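Local coordinates for monalysin (Pseudomonas entomophila, PDB 4MKO), which forms pores in host cell membranes as an aerolysin-like beta-barrel toxin, contributing to intestinal damage and lethality in Drosophila, at residues 85-90 against 199-204; 78-83 against 140-145. All coordinates share one frame; numbering follows the deposited sequence.

Contact 1 of 2, residues 85-90 against 199-204; sequences RSFETS and LDWDTV
Trp201, in the first turn of helix 201-211, reaches across to the short helix 85-90 and lays its indole along Ser86, Phe87 and Ser90. The pyrrole N-H gives a somewhat bent hydrogen bond, Trp201 NE1 to Ser90 OG at 3.2 Å (145° at the hydrogen), with the oxygen practically in the plane of the ring. Farther along the indole, Trp201 CZ2 meets Phe87 CD1 at 3.8 Å, near the plane of the phenyl ring, while the two side chains run side by side in the same direction. At the base of the indole side chain, Trp201 CB packs on Ser86 CB at 3.5 Å. A water links Ser86 OG to Trp201 N, accepting from this amide at the start of the helix.

Ser90 OG is turned back over its own helix (chi1 78°) and donates to Phe87 O at 2.8 Å. Just before Trp201, Asp200 is the N-cap: its OD1 accepts hydrogen bonds from both Thr203 N and Thr203 OG1. Tyr58, Leu179 and Ala181 of the neighbouring strands also touch the Trp201 side chain, and Tyr95 meets the Phe87 ring edge-to-face. Because the Ser90 hydroxyl proton is committed to Phe87 O, its oxygen serves as acceptor for the buried indole N-H.

Contact 2 of 2, residues 78-83 against 140-145; sequences QLTKGH and IYQVVL
Gln142 spans the gap between strand 136-151 and strand 72-81, meeting Leu79 with its root and amide oxygen and the backbone of Thr80 with both branches of the carboxamide. The side chain leaves with CG anti to the backbone N (chi1 -173°) and stays extended beyond it, carrying the amide to the other strand. At its root, Gln142 CB lies 4.1 Å from Leu79 CD2. Leu79 CD2 also lies 4.3 Å from Gln142 CG and 4.0 Å from Gln142 CD, so the leucine lines the glutamine at its root and on the OE1 side of the amide.

The two strands belong to different sheets: 72-81 pairs antiparallel with 124-133 in a two-stranded sheet, within the region assigned to pore formation, whereas 136-151 runs through the large mixed sheet of this aerolysin-like fold. With the nearest CA atoms, those of Leu79 and Gln142, 7.1 Å apart, it is the glutamine amide that makes the polar link between them.

At the tip, Gln142 OE1 accepts from Thr80 N at 3.0 Å, nearly straight (169°) and on a lone pair in the carbonyl plane. Leu79 CB also comes to 3.4 Å from Gln142 OE1. The other branch, Gln142 NE2, donates to Thr80 O at 2.9 Å, in the plane of that carbonyl but tilted 24° from the amide's own plane. These two bonds fix the rotation of the carboxamide and satisfy both the N-H and the C=O of one residue. Gln142 NE2 is also bonded to Gln184 O, while Thr80 O accepts from Thr183 OG1, bringing strand 173-191 into the network.

From the N terminus the chain first supplies residues 78-83, which lead out of strand 72-81, and almost at once residues 85-90, the short helix that follows. After strand 124-133 has paired back on 72-81, residues 140-145 close contact 2 over 56 intervening residues. The chain then passes through strand 173-191 before residues 199-204 close contact 1 over 108. The two loops therefore cross rather than nest. Contact 2 joins the two-stranded sheet 72-81/124-133 to the large mixed sheet, and contact 1 joins the helix after its first strand to helix 201-211. Their centres lie 12 Å apart, and His83 packs directly against Glu88 between them.

Contact 1 of 2, residues 85-90 against 199-204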
loop_
_atom_site.group_PDB
_atom_site.type_symbol
_atom_site.label_atom_id
_atom_site.label_comp_id
_atom_site.label_asym_id
_atom_site.label_seq_id
_atom_site.Cartn_x
_atom_site.Cartn_y
_atom_site.Cartn_z
ATOM N N ARG A 85 4.838 -2.151 8.723
ATOM C CA ARG A 85 6.110 -2.368 9.397
ATOM C C ARG A 85 7.244 -2.360 8.360
ATOM O O ARG A 85 8.275 -1.743 8.607
ATOM C CB ARG A 85 6.108 -3.698 10.168
ATOM C CG ARG A 85 7.293 -3.847 11.138
ATOM C CD ARG A 85 7.156 -2.963 12.380
ATOM N NE ARG A 85 6.112 -3.421 13.307
ATOM C CZ ARG A 85 5.622 -2.690 14.308
ATOM N NH1 ARG A 85 6.045 -1.445 14.502
ATOM N NH2 ARG A 85 4.685 -3.189 15.104
ATOM N N SER A 86 7.031 -3.002 7.189
ATOM C CA SER A 86 8.051 -3.023 6.133
ATOM C C SER A 86 8.371 -1.630 5.619
ATOM O O SER A 86 9.555 -1.328 5.440
ATOM C CB SER A 86 7.640 -3.933 4.983
ATOM O OG SER A 86 7.502 -5.269 5.426
ATOM N N PHE A 87 7.339 -0.770 5.403
ATOM C CA PHE A 87 7.608 0.594 4.939
ATOM C C PHE A 87 8.460 1.331 5.967
ATOM O O PHE A 87 9.474 1.931 5.597
ATOM C CB PHE A 87 6.331 1.390 4.639
ATOM C CG PHE A 87 6.610 2.838 4.315
ATOM C CD1 PHE A 87 7.112 3.204 3.073
ATOM C CD2 PHE A 87 6.434 3.832 5.278
ATOM C CE1 PHE A 87 7.396 4.539 2.777
ATOM C CE2 PHE A 87 6.695 5.176 4.976
ATOM C CZ PHE A 87 7.174 5.521 3.727
ATOM N N GLU A 88 8.049 1.276 7.253
ATOM C CA GLU A 88 8.751 1.937 8.364
ATOM C C GLU A 88 10.208 1.538 8.481
ATOM O O GLU A 88 11.064 2.411 8.628
ATOM C CB GLU A 88 8.017 1.697 9.690
ATOM C CG GLU A 88 6.884 2.676 9.882
ATOM C CD GLU A 88 6.672 3.162 11.303
ATOM O OE1 GLU A 88 6.982 2.424 12.266
ATOM O OE2 GLU A 88 6.172 4.295 11.447
ATOM N N THR A 89 10.499 0.235 8.367
ATOM C CA THR A 89 11.869 -0.274 8.465
ATOM C C THR A 89 12.724 0.127 7.252
ATOM O O THR A 89 13.927 0.324 7.401
ATOM C CB THR A 89 11.887 -1.788 8.725
ATOM O OG1 THR A 89 11.227 -2.448 7.656
ATOM C CG2 THR A 89 11.204 -2.172 10.023
ATOM N N SER A 90 12.097 0.270 6.071
ATOM C CA SER A 90 12.764 0.602 4.806
ATOM C C SER A 90 13.159 2.082 4.630
ATOM O O SER A 90 14.149 2.331 3.947
ATOM C CB SER A 90 11.923 0.140 3.610
ATOM O OG SER A 90 10.832 1.008 3.324
ATOM N N LEU A 199 3.397 -11.647 -1.773
ATOM C CA LEU A 199 4.325 -10.611 -2.177
ATOM C C LEU A 199 4.827 -9.928 -0.909
ATOM O O LEU A 199 4.139 -9.947 0.120
ATOM C CB LEU A 199 3.588 -9.585 -3.051
ATOM C CG LEU A 199 3.047 -10.105 -4.393
ATOM C CD1 LEU A 199 2.132 -9.084 -5.042
ATOM C CD2 LEU A 199 4.188 -10.472 -5.344
ATOM N N ASP A 200 6.026 -9.340 -0.975
ATOM C CA ASP A 200 6.582 -8.571 0.124
ATOM C C ASP A 200 6.908 -7.156 -0.383
ATOM O O ASP A 200 6.814 -6.887 -1.584
ATOM C CB ASP A 200 7.784 -9.271 0.784
ATOM C CG ASP A 200 8.970 -9.551 -0.117
ATOM O OD1 ASP A 200 9.181 -8.786 -1.088
ATOM O OD2 ASP A 200 9.720 -10.506 0.176
ATOM N N TRP A 201 7.267 -6.258 0.534
ATOM C CA TRP A 201 7.505 -4.858 0.218
ATOM C C TRP A 201 8.633 -4.628 -0.795
ATOM O O TRP A 201 8.475 -3.795 -1.683
ATOM C CB TRP A 201 7.726 -4.080 1.510
ATOM C CG TRP A 201 7.838 -2.595 1.351
ATOM C CD1 TRP A 201 8.759 -1.786 1.944
ATOM C CD2 TRP A 201 6.980 -1.734 0.583
ATOM N NE1 TRP A 201 8.524 -0.473 1.608
ATOM C CE2 TRP A 201 7.419 -0.409 0.796
ATOM C CE3 TRP A 201 5.826 -1.951 -0.208
ATOM C CZ2 TRP A 201 6.816 0.689 0.184
ATOM C CZ3 TRP A 201 5.212 -0.856 -0.800
ATOM C CH2 TRP A 201 5.735 0.443 -0.640
ATOM N N ASP A 202 9.759 -5.352 -0.663
ATOM C CA ASP A 202 10.900 -5.256 -1.588
ATOM C C ASP A 202 10.459 -5.603 -3.015
ATOM O O ASP A 202 10.718 -4.827 -3.948
ATOM C CB ASP A 202 12.042 -6.177 -1.114
ATOM C CG ASP A 202 13.338 -5.955 -1.861
ATOM O OD1 ASP A 202 13.545 -6.621 -2.904
ATOM O OD2 ASP A 202 14.143 -5.112 -1.411
ATOM N N THR A 203 9.741 -6.731 -3.176
ATOM C CA THR A 203 9.234 -7.212 -4.462
ATOM C C THR A 203 8.253 -6.201 -5.078
ATOM O O THR A 203 8.359 -5.894 -6.268
ATOM C CB THR A 203 8.619 -8.615 -4.326
ATOM O OG1 THR A 203 9.612 -9.490 -3.794
ATOM C CG2 THR A 203 8.103 -9.170 -5.663
ATOM N N VAL A 204 7.291 -5.706 -4.280
ATOM C CA VAL A 204 6.297 -4.741 -4.765
ATOM C C VAL A 204 6.972 -3.464 -5.266
ATOM O O VAL A 204 6.607 -2.992 -6.330
ATOM C CB VAL A 204 5.168 -4.479 -3.720
ATOM C CG1 VAL A 204 4.257 -3.318 -4.136
ATOM C CG2 VAL A 204 4.333 -5.747 -3.524
HETATM O O HOH W 1 7.645 -7.064 3.369
#

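Contact 2 of 2, residues 78-83 against 140-145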
loop_
_atom_site.group_PDB
_atom_site.type_symbol
_atom_site.label_atom_id
_atom_site.label_comp_id
_atom_site.label_asym_id
_atom_site.label_seq_id
_atom_site.Cartn_x
_atom_site.Cartn_y
_atom_site.Cartn_z
ATOM N N GLN A 78 -1.562 -10.712 15.610
ATOM C CA GLN A 78 -1.289 -9.293 15.536
ATOM C C GLN A 78 -1.475 -8.728 14.146
ATOM O O GLN A 78 -0.848 -9.200 13.199
ATOM C CB GLN A 78 0.139 -8.983 16.039
ATOM C CG GLN A 78 0.392 -9.299 17.526
ATOM C CD GLN A 78 -0.561 -8.572 18.440
ATOM O OE1 GLN A 78 -0.518 -7.347 18.566
ATOM N NE2 GLN A 78 -1.489 -9.310 19.041
ATOM N N LEU A 79 -2.322 -7.712 14.031
ATOM C CA LEU A 79 -2.468 -6.947 12.791
ATOM C C LEU A 79 -1.856 -5.585 13.076
ATOM O O LEU A 79 -1.480 -5.307 14.221
ATOM C CB LEU A 79 -3.943 -6.813 12.370
ATOM C CG LEU A 79 -4.706 -8.107 12.035
ATOM C CD1 LEU A 79 -6.133 -7.788 11.608
ATOM C CD2 LEU A 79 -4.021 -8.927 10.928
ATOM N N THR A 80 -1.721 -4.734 12.055
ATOM C CA THR A 80 -1.193 -3.387 12.266
ATOM C C THR A 80 -2.068 -2.335 11.601
ATOM O O THR A 80 -2.837 -2.637 10.675
ATOM C CB THR A 80 0.273 -3.267 11.790
ATOM O OG1 THR A 80 0.323 -3.437 10.370
ATOM C CG2 THR A 80 1.224 -4.251 12.484
ATOM N N LYS A 81 -1.946 -1.084 12.081
ATOM C CA LYS A 81 -2.604 0.087 11.532
ATOM C C LYS A 81 -1.554 1.169 11.276
ATOM O O LYS A 81 -0.500 1.147 11.909
ATOM C CB LYS A 81 -3.770 0.584 12.404
ATOM C CG LYS A 81 -3.430 0.960 13.841
ATOM C CD LYS A 81 -4.713 0.954 14.681
ATOM C CE LYS A 81 -4.420 1.065 16.157
ATOM N NZ LYS A 81 -5.668 1.046 16.969
ATOM N N GLY A 82 -1.845 2.070 10.331
ATOM C CA GLY A 82 -0.926 3.131 9.915
ATOM C C GLY A 82 0.013 2.618 8.843
ATOM O O GLY A 82 -0.298 1.627 8.170
ATOM N N HIS A 83 1.195 3.244 8.693
ATOM C CA HIS A 83 2.168 2.735 7.715
ATOM C C HIS A 83 2.577 1.296 8.066
ATOM O O HIS A 83 2.586 0.916 9.250
ATOM C CB HIS A 83 3.395 3.664 7.623
ATOM C CG HIS A 83 3.107 4.937 6.893
ATOM N ND1 HIS A 83 2.446 5.989 7.508
ATOM C CD2 HIS A 83 3.349 5.270 5.604
ATOM C CE1 HIS A 83 2.346 6.936 6.586
ATOM N NE2 HIS A 83 2.884 6.550 5.429
ATOM N N ILE A 140 -2.831 -16.551 7.379
ATOM C CA ILE A 140 -3.495 -15.279 7.601
ATOM C C ILE A 140 -2.682 -14.191 6.933
ATOM O O ILE A 140 -1.463 -14.133 7.116
ATOM C CB ILE A 140 -3.654 -15.008 9.112
ATOM C CG1 ILE A 140 -4.388 -16.194 9.788
ATOM C CG2 ILE A 140 -4.374 -13.662 9.346
ATOM C CD1 ILE A 140 -4.481 -16.101 11.321
ATOM N N TYR A 141 -3.371 -13.293 6.214
ATOM C CA TYR A 141 -2.735 -12.144 5.557
ATOM C C TYR A 141 -3.507 -10.885 5.899
ATOM O O TYR A 141 -4.690 -10.976 6.223
ATOM C CB TYR A 141 -2.780 -12.293 4.026
ATOM C CG TYR A 141 -2.275 -13.606 3.482
ATOM C CD1 TYR A 141 -0.935 -13.774 3.141
ATOM C CD2 TYR A 141 -3.146 -14.674 3.267
ATOM C CE1 TYR A 141 -0.471 -14.983 2.612
ATOM C CE2 TYR A 141 -2.690 -15.886 2.746
ATOM C CZ TYR A 141 -1.361 -16.023 2.386
ATOM O OH TYR A 141 -0.933 -17.224 1.861
ATOM N N GLN A 142 -2.867 -9.710 5.791
ATOM C CA GLN A 142 -3.550 -8.419 5.976
ATOM C C GLN A 142 -3.396 -7.611 4.681
ATOM O O GLN A 142 -2.322 -7.616 4.071
ATOM C CB GLN A 142 -2.986 -7.622 7.151
ATOM C CG GLN A 142 -3.799 -6.353 7.467
ATOM C CD GLN A 142 -3.413 -5.628 8.729
ATOM O OE1 GLN A 142 -2.438 -5.964 9.418
ATOM N NE2 GLN A 142 -4.187 -4.614 9.063
ATOM N N VAL A 143 -4.457 -6.889 4.306
ATOM C CA VAL A 143 -4.446 -6.041 3.102
ATOM C C VAL A 143 -3.545 -4.841 3.322
ATOM O O VAL A 143 -3.685 -4.105 4.314
ATOM C CB VAL A 143 -5.883 -5.591 2.697
ATOM C CG1 VAL A 143 -5.842 -4.567 1.563
ATOM C CG2 VAL A 143 -6.769 -6.791 2.333
ATOM N N VAL A 144 -2.655 -4.617 2.351
ATOM C CA VAL A 144 -1.756 -3.464 2.305
ATOM C C VAL A 144 -2.166 -2.583 1.128
ATOM O O VAL A 144 -2.359 -3.079 0.007
ATOM C CB VAL A 144 -0.280 -3.881 2.176
ATOM C CG1 VAL A 144 0.620 -2.664 1.957
ATOM C CG2 VAL A 144 0.184 -4.663 3.404
ATOM N N LEU A 145 -2.292 -1.277 1.386
ATOM C CA LEU A 145 -2.601 -0.270 0.380
ATOM C C LEU A 145 -1.310 0.433 0.029
ATOM O O LEU A 145 -0.627 0.954 0.911
ATOM C CB LEU A 145 -3.671 0.738 0.867
ATOM C CG LEU A 145 -5.002 0.113 1.311
ATOM C CD1 LEU A 145 -5.889 1.140 2.044
ATOM C CD2 LEU A 145 -5.748 -0.548 0.120
#